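Local coordinates for nucleosome assembly protein 1, putative (Plasmodium falciparum, PDB 3FS3), which probably binds histones and acts as a chaperone in nucleosome assembly, at residues A[167-181]-A[192-206]. Residues are numbered along the deposited sequence; the frame is centred on the assembly and turned at random.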
loop_
_atom_site.group_PDB
_atom_site.type_symbol
_atom_site.label_atom_id
_atom_site.label_comp_id
_atom_site.label_asym_id
_atom_site.label_seq_id
_atom_site.Cartn_x
_atom_site.Cartn_y
_atom_site.Cartn_z
ATOM N N ASN A 167 -32.383 9.022 -17.476
ATOM C CA ASN A 167 -32.368 7.705 -18.076
ATOM C C ASN A 167 -33.633 6.926 -17.713
ATOM O O ASN A 167 -34.305 7.241 -16.742
ATOM C CB ASN A 167 -31.112 6.971 -17.600
ATOM C CG ASN A 167 -31.195 6.587 -16.143
ATOM O OD1 ASN A 167 -31.886 5.634 -15.792
ATOM N ND2 ASN A 167 -30.511 7.340 -15.279
ATOM N N PRO A 168 -33.966 5.889 -18.496
ATOM C CA PRO A 168 -35.159 5.069 -18.264
ATOM C C PRO A 168 -35.030 3.963 -17.221
ATOM O O PRO A 168 -35.949 3.158 -17.047
ATOM C CB PRO A 168 -35.460 4.522 -19.660
ATOM C CG PRO A 168 -34.073 4.292 -20.209
ATOM C CD PRO A 168 -33.315 5.534 -19.772
ATOM N N PHE A 169 -33.910 3.933 -16.510
ATOM C CA PHE A 169 -33.682 2.887 -15.518
ATOM C C PHE A 169 -33.957 3.311 -14.081
ATOM O O PHE A 169 -34.602 2.582 -13.329
ATOM C CB PHE A 169 -32.255 2.371 -15.666
ATOM C CG PHE A 169 -31.996 1.743 -16.994
ATOM C CD1 PHE A 169 -32.455 0.453 -17.268
ATOM C CD2 PHE A 169 -31.345 2.452 -17.993
ATOM C CE1 PHE A 169 -32.273 -0.124 -18.527
ATOM C CE2 PHE A 169 -31.155 1.887 -19.258
ATOM C CZ PHE A 169 -31.623 0.592 -19.524
ATOM N N PHE A 170 -33.457 4.480 -13.692
ATOM C CA PHE A 170 -33.697 4.989 -12.350
ATOM C C PHE A 170 -33.732 6.503 -12.397
ATOM O O PHE A 170 -33.199 7.107 -13.326
ATOM C CB PHE A 170 -32.634 4.482 -11.360
ATOM C CG PHE A 170 -31.217 4.747 -11.779
ATOM C CD1 PHE A 170 -30.709 6.042 -11.790
ATOM C CD2 PHE A 170 -30.373 3.686 -12.120
ATOM C CE1 PHE A 170 -29.379 6.278 -12.131
ATOM C CE2 PHE A 170 -29.040 3.912 -12.464
ATOM C CZ PHE A 170 -28.544 5.213 -12.467
ATOM N N SER A 171 -34.372 7.115 -11.407
ATOM C CA SER A 171 -34.504 8.570 -11.371
ATOM C C SER A 171 -33.307 9.317 -10.785
ATOM O O SER A 171 -33.112 10.490 -11.082
ATOM C CB SER A 171 -35.766 8.953 -10.588
ATOM O OG SER A 171 -35.723 8.426 -9.270
ATOM N N ASN A 172 -32.519 8.641 -9.956
ATOM C CA ASN A 172 -31.353 9.255 -9.314
ATOM C C ASN A 172 -30.469 9.948 -10.335
ATOM O O ASN A 172 -30.100 9.353 -11.353
ATOM C CB ASN A 172 -30.508 8.201 -8.591
ATOM C CG ASN A 172 -31.334 7.273 -7.734
ATOM O OD1 ASN A 172 -32.031 6.396 -8.246
ATOM N ND2 ASN A 172 -31.271 7.464 -6.422
ATOM N N SER A 173 -30.124 11.201 -10.070
ATOM C CA SER A 173 -29.255 11.917 -10.987
ATOM C C SER A 173 -27.825 11.606 -10.563
ATOM O O SER A 173 -26.887 11.822 -11.322
ATOM C CB SER A 173 -29.512 13.430 -10.921
ATOM O OG SER A 173 -28.954 13.975 -9.743
ATOM N N VAL A 174 -27.666 11.086 -9.346
ATOM C CA VAL A 174 -26.347 10.737 -8.821
ATOM C C VAL A 174 -26.383 9.551 -7.862
ATOM O O VAL A 174 -27.241 9.481 -6.986
ATOM C CB VAL A 174 -25.712 11.909 -8.039
ATOM C CG1 VAL A 174 -24.333 11.512 -7.555
ATOM C CG2 VAL A 174 -25.635 13.148 -8.911
ATOM N N LEU A 175 -25.447 8.622 -8.029
ATOM C CA LEU A 175 -25.351 7.474 -7.133
ATOM C C LEU A 175 -23.987 7.578 -6.449
ATOM O O LEU A 175 -22.955 7.674 -7.123
ATOM C CB LEU A 175 -25.443 6.145 -7.906
ATOM C CG LEU A 175 -26.750 5.807 -8.629
ATOM C CD1 LEU A 175 -26.681 4.365 -9.136
ATOM C CD2 LEU A 175 -27.935 5.977 -7.683
ATOM N N THR A 176 -23.975 7.574 -5.120
ATOM C CA THR A 176 -22.722 7.680 -4.383
ATOM C C THR A 176 -22.461 6.468 -3.509
ATOM O O THR A 176 -23.367 5.701 -3.180
ATOM C CB THR A 176 -22.709 8.896 -3.460
ATOM O OG1 THR A 176 -23.582 8.653 -2.352
ATOM C CG2 THR A 176 -23.170 10.141 -4.199
ATOM N N LYS A 177 -21.200 6.316 -3.133
ATOM C CA LYS A 177 -20.759 5.230 -2.280
ATOM C C LYS A 177 -19.742 5.863 -1.339
ATOM O O LYS A 177 -18.732 6.413 -1.785
ATOM C CB LYS A 177 -20.100 4.137 -3.122
ATOM C CG LYS A 177 -19.662 2.910 -2.337
ATOM C CD LYS A 177 -20.849 2.103 -1.867
ATOM C CE LYS A 177 -20.412 0.862 -1.091
ATOM N NZ LYS A 177 -19.938 -0.241 -1.959
ATOM N N THR A 178 -20.023 5.806 -0.040
ATOM C CA THR A 178 -19.141 6.388 0.964
ATOM C C THR A 178 -18.351 5.334 1.735
ATOM O O THR A 178 -18.926 4.435 2.344
ATOM C CB THR A 178 -19.941 7.228 1.976
ATOM O OG1 THR A 178 -20.765 8.165 1.272
ATOM C CG2 THR A 178 -18.993 7.996 2.903
ATOM N N TYR A 179 -17.028 5.447 1.698
ATOM C CA TYR A 179 -16.163 4.514 2.411
ATOM C C TYR A 179 -15.638 5.191 3.671
ATOM O O TYR A 179 -14.851 6.136 3.596
ATOM C CB TYR A 179 -15.000 4.074 1.517
ATOM C CG TYR A 179 -15.439 3.129 0.427
ATOM C CD1 TYR A 179 -15.520 1.755 0.658
ATOM C CD2 TYR A 179 -15.868 3.615 -0.801
ATOM C CE1 TYR A 179 -16.029 0.892 -0.312
ATOM C CE2 TYR A 179 -16.377 2.769 -1.772
ATOM C CZ TYR A 179 -16.458 1.412 -1.525
ATOM O OH TYR A 179 -16.985 0.589 -2.494
ATOM N N HIS A 180 -16.101 4.711 4.824
ATOM C CA HIS A 180 -15.692 5.253 6.122
ATOM C C HIS A 180 -14.488 4.481 6.633
ATOM O O HIS A 180 -14.547 3.262 6.788
ATOM C CB HIS A 180 -16.844 5.139 7.122
ATOM C CG HIS A 180 -17.970 6.090 6.855
ATOM N ND1 HIS A 180 -17.906 7.427 7.183
ATOM C CD2 HIS A 180 -19.182 5.900 6.283
ATOM C CE1 HIS A 180 -19.034 8.019 6.829
ATOM N NE2 HIS A 180 -19.824 7.114 6.281
ATOM N N MET A 181 -13.393 5.186 6.900
ATOM C CA MET A 181 -12.189 4.510 7.365
ATOM C C MET A 181 -11.364 5.273 8.395
ATOM O O MET A 181 -11.438 6.500 8.486
ATOM C CB MET A 181 -11.328 4.169 6.160
ATOM C CG MET A 181 -12.107 3.433 5.102
ATOM S SD MET A 181 -11.297 3.501 3.537
ATOM C CE MET A 181 -10.083 2.198 3.779
ATOM N N LEU A 192 -10.861 -0.442 6.746
ATOM C CA LEU A 192 -12.239 -0.072 6.435
ATOM C C LEU A 192 -13.216 -0.252 7.594
ATOM O O LEU A 192 -13.303 -1.328 8.190
ATOM C CB LEU A 192 -12.729 -0.879 5.229
ATOM C CG LEU A 192 -14.131 -0.584 4.692
ATOM C CD1 LEU A 192 -14.206 0.860 4.211
ATOM C CD2 LEU A 192 -14.445 -1.545 3.555
ATOM N N LEU A 193 -13.959 0.811 7.894
ATOM C CA LEU A 193 -14.947 0.797 8.968
ATOM C C LEU A 193 -16.289 0.280 8.441
ATOM O O LEU A 193 -16.746 -0.790 8.838
ATOM C CB LEU A 193 -15.121 2.208 9.541
ATOM C CG LEU A 193 -13.862 2.900 10.078
ATOM C CD1 LEU A 193 -14.160 4.361 10.400
ATOM C CD2 LEU A 193 -13.363 2.166 11.312
ATOM N N HIS A 194 -16.914 1.048 7.549
ATOM C CA HIS A 194 -18.201 0.669 6.964
ATOM C C HIS A 194 -18.528 1.512 5.725
ATOM O O HIS A 194 -17.932 2.571 5.502
ATOM C CB HIS A 194 -19.317 0.817 8.004
ATOM C CG HIS A 194 -19.671 2.237 8.317
ATOM N ND1 HIS A 194 -20.817 2.839 7.843
ATOM C CD2 HIS A 194 -19.023 3.178 9.043
ATOM C CE1 HIS A 194 -20.861 4.090 8.266
ATOM N NE2 HIS A 194 -19.784 4.322 8.995
ATOM N N THR A 195 -19.485 1.040 4.929
ATOM C CA THR A 195 -19.873 1.731 3.705
ATOM C C THR A 195 -21.345 2.153 3.617
ATOM O O THR A 195 -22.232 1.507 4.178
ATOM C CB THR A 195 -19.531 0.868 2.476
ATOM O OG1 THR A 195 -20.184 -0.405 2.578
ATOM C CG2 THR A 195 -18.033 0.648 2.392
ATOM N N GLU A 196 -21.581 3.248 2.897
ATOM C CA GLU A 196 -22.919 3.801 2.693
ATOM C C GLU A 196 -23.173 4.007 1.207
ATOM O O GLU A 196 -22.428 4.717 0.538
ATOM C CB GLU A 196 -23.060 5.163 3.374
ATOM C CG GLU A 196 -23.135 5.151 4.880
ATOM C CD GLU A 196 -23.179 6.561 5.443
ATOM O OE1 GLU A 196 -24.059 7.344 5.024
ATOM O OE2 GLU A 196 -22.332 6.890 6.301
ATOM N N ALA A 197 -24.237 3.406 0.695
ATOM C CA ALA A 197 -24.570 3.555 -0.711
ATOM C C ALA A 197 -25.967 4.136 -0.862
ATOM O O ALA A 197 -26.875 3.831 -0.082
ATOM C CB ALA A 197 -24.488 2.215 -1.412
ATOM N N THR A 198 -26.136 4.989 -1.863
ATOM C CA THR A 198 -27.435 5.577 -2.118
ATOM C C THR A 198 -28.352 4.459 -2.589
ATOM O O THR A 198 -27.906 3.502 -3.217
ATOM C CB THR A 198 -27.345 6.681 -3.203
ATOM O OG1 THR A 198 -28.594 6.785 -3.907
ATOM C CG2 THR A 198 -26.244 6.372 -4.163
ATOM N N VAL A 199 -29.626 4.562 -2.238
ATOM C CA VAL A 199 -30.612 3.581 -2.645
ATOM C C VAL A 199 -31.062 3.978 -4.059
ATOM O O VAL A 199 -31.492 5.110 -4.300
ATOM C CB VAL A 199 -31.819 3.576 -1.666
ATOM C CG1 VAL A 199 -32.275 4.993 -1.411
ATOM C CG2 VAL A 199 -32.974 2.768 -2.244
ATOM N N ILE A 200 -30.945 3.045 -4.993
ATOM C CA ILE A 200 -31.312 3.304 -6.375
ATOM C C ILE A 200 -32.820 3.276 -6.556
ATOM O O ILE A 200 -33.469 2.307 -6.190
ATOM C CB ILE A 200 -30.677 2.251 -7.309
ATOM C CG1 ILE A 200 -29.156 2.240 -7.113
ATOM C CG2 ILE A 200 -31.039 2.553 -8.778
ATOM C CD1 ILE A 200 -28.435 1.173 -7.930
ATOM N N ASP A 201 -33.381 4.336 -7.127
ATOM C CA ASP A 201 -34.822 4.375 -7.346
ATOM C C ASP A 201 -35.172 3.832 -8.719
ATOM O O ASP A 201 -35.497 4.588 -9.633
ATOM C CB ASP A 201 -35.343 5.800 -7.186
ATOM C CG ASP A 201 -35.159 6.315 -5.774
ATOM O OD1 ASP A 201 -35.566 5.591 -4.842
ATOM O OD2 ASP A 201 -34.610 7.426 -5.592
ATOM N N TRP A 202 -35.114 2.509 -8.850
ATOM C CA TRP A 202 -35.405 1.847 -10.119
ATOM C C TRP A 202 -36.825 2.068 -10.634
ATOM O O TRP A 202 -37.787 2.048 -9.865
ATOM C CB TRP A 202 -35.178 0.332 -10.010
ATOM C CG TRP A 202 -33.785 -0.096 -9.654
ATOM C CD1 TRP A 202 -33.325 -0.439 -8.417
ATOM C CD2 TRP A 202 -32.682 -0.266 -10.554
ATOM N NE1 TRP A 202 -32.004 -0.821 -8.488
ATOM C CE2 TRP A 202 -31.584 -0.724 -9.789
ATOM C CE3 TRP A 202 -32.516 -0.078 -11.935
ATOM C CZ2 TRP A 202 -30.333 -0.998 -10.359
ATOM C CZ3 TRP A 202 -31.271 -0.352 -12.503
ATOM C CH2 TRP A 202 -30.195 -0.807 -11.712
ATOM N N TYR A 203 -36.956 2.268 -11.941
ATOM C CA TYR A 203 -38.277 2.426 -12.529
ATOM C C TYR A 203 -38.872 1.035 -12.741
ATOM O O TYR A 203 -38.159 0.026 -12.697
ATOM C CB TYR A 203 -38.205 3.165 -13.863
ATOM C CG TYR A 203 -37.929 4.643 -13.735
ATOM C CD1 TYR A 203 -38.766 5.470 -12.978
ATOM C CD2 TYR A 203 -36.869 5.231 -14.424
ATOM C CE1 TYR A 203 -38.554 6.857 -12.923
ATOM C CE2 TYR A 203 -36.651 6.602 -14.377
ATOM C CZ TYR A 203 -37.495 7.410 -13.634
ATOM O OH TYR A 203 -37.295 8.770 -13.648
ATOM N N ASP A 204 -40.178 0.988 -12.968
ATOM C CA ASP A 204 -40.886 -0.270 -13.160
ATOM C C ASP A 204 -40.176 -1.252 -14.112
ATOM O O ASP A 204 -39.704 -0.867 -15.179
ATOM C CB ASP A 204 -42.306 0.025 -13.648
ATOM C CG ASP A 204 -43.262 -1.111 -13.375
ATOM O OD1 ASP A 204 -43.012 -1.888 -12.428
ATOM O OD2 ASP A 204 -44.273 -1.218 -14.094
ATOM N N ASN A 205 -40.093 -2.515 -13.692
ATOM C CA ASN A 205 -39.457 -3.591 -14.463
ATOM C C ASN A 205 -38.008 -3.357 -14.884
ATOM O O ASN A 205 -37.446 -4.155 -15.632
ATOM C CB ASN A 205 -40.273 -3.897 -15.723
ATOM C CG ASN A 205 -41.701 -4.275 -15.415
ATOM O OD1 ASN A 205 -41.958 -5.193 -14.635
ATOM N ND2 ASN A 205 -42.648 -3.569 -16.032
ATOM N N LYS A 206 -37.391 -2.285 -14.403
ATOM C CA LYS A 206 -36.018 -1.976 -14.787
ATOM C C LYS A 206 -34.943 -2.451 -13.823
ATOM O O LYS A 206 -33.761 -2.407 -14.145
ATOM C CB LYS A 206 -35.866 -0.464 -15.000
ATOM C CG LYS A 206 -36.004 0.030 -16.441
ATOM C CD LYS A 206 -37.349 -0.261 -17.071
ATOM C CE LYS A 206 -37.337 -1.572 -17.851
ATOM N NZ LYS A 206 -36.348 -1.571 -18.969
HETATM O O HOH W 1 -34.115 9.351 -7.220
HETATM O O HOH W 2 -22.993 7.527 0.039
#
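Strands 174-181 and 192-197 pair as an antiparallel beta hairpin at one edge of the four-stranded sheet, their N-to-C directions nearly opposed, and the contact runs on into the irregular segments beyond them. Thr178 and Glu196 form a hydrogen-bonded pair, Thr178 N reaching Glu196 O at 2.7 Å and Glu196 N returning to Thr178 O. At the next such pair, His180 O accepts from Leu193 N and, weakly, from His194 N, which defines a classic beta bulge.

On the face carrying Thr178, His180 and Glu196, the imidazoles of His180 and His194 lie in an offset stack, centroids 4.2 Å apart and planes at 9°. His194 gets there with CG between its backbone N and carbonyl carbon (chi1 72°), though it is poorly ordered. His180 NE2 also donates to Glu196 OE2 in a short, bent bond of 2.5 Å, meeting the carboxylate from above its plane. Water 2 links Thr176 OG1, Thr178 OG1 and Glu196 O.

The other face turns toward helix 260-289. Here Thr195 CG2 lies 3.2 Å from Tyr179 CD1, while Lys177 lays its CD along Ala197 CB and sends NZ to Asp270 and the carbonyl of Phe240.

Beyond the strands, Asn172 bridges the two segments through its amide: OD1 takes Asp201 N in plane on a lone pair at 2.7 Å, and ND2 donates to Val199 O. Phe170 points its ring edge at the face of the Trp202 six-membered ring, planes at 82°, with Ile200 CG2 packed against both; Ile136 of helix 131-137 touches both aromatics. Near the far end, Tyr203 N donates to Phe169 O at 2.8 Å. Such a bulged hairpin, backed by a helix on one face, belongs to the alpha/beta domain of the NAP fold.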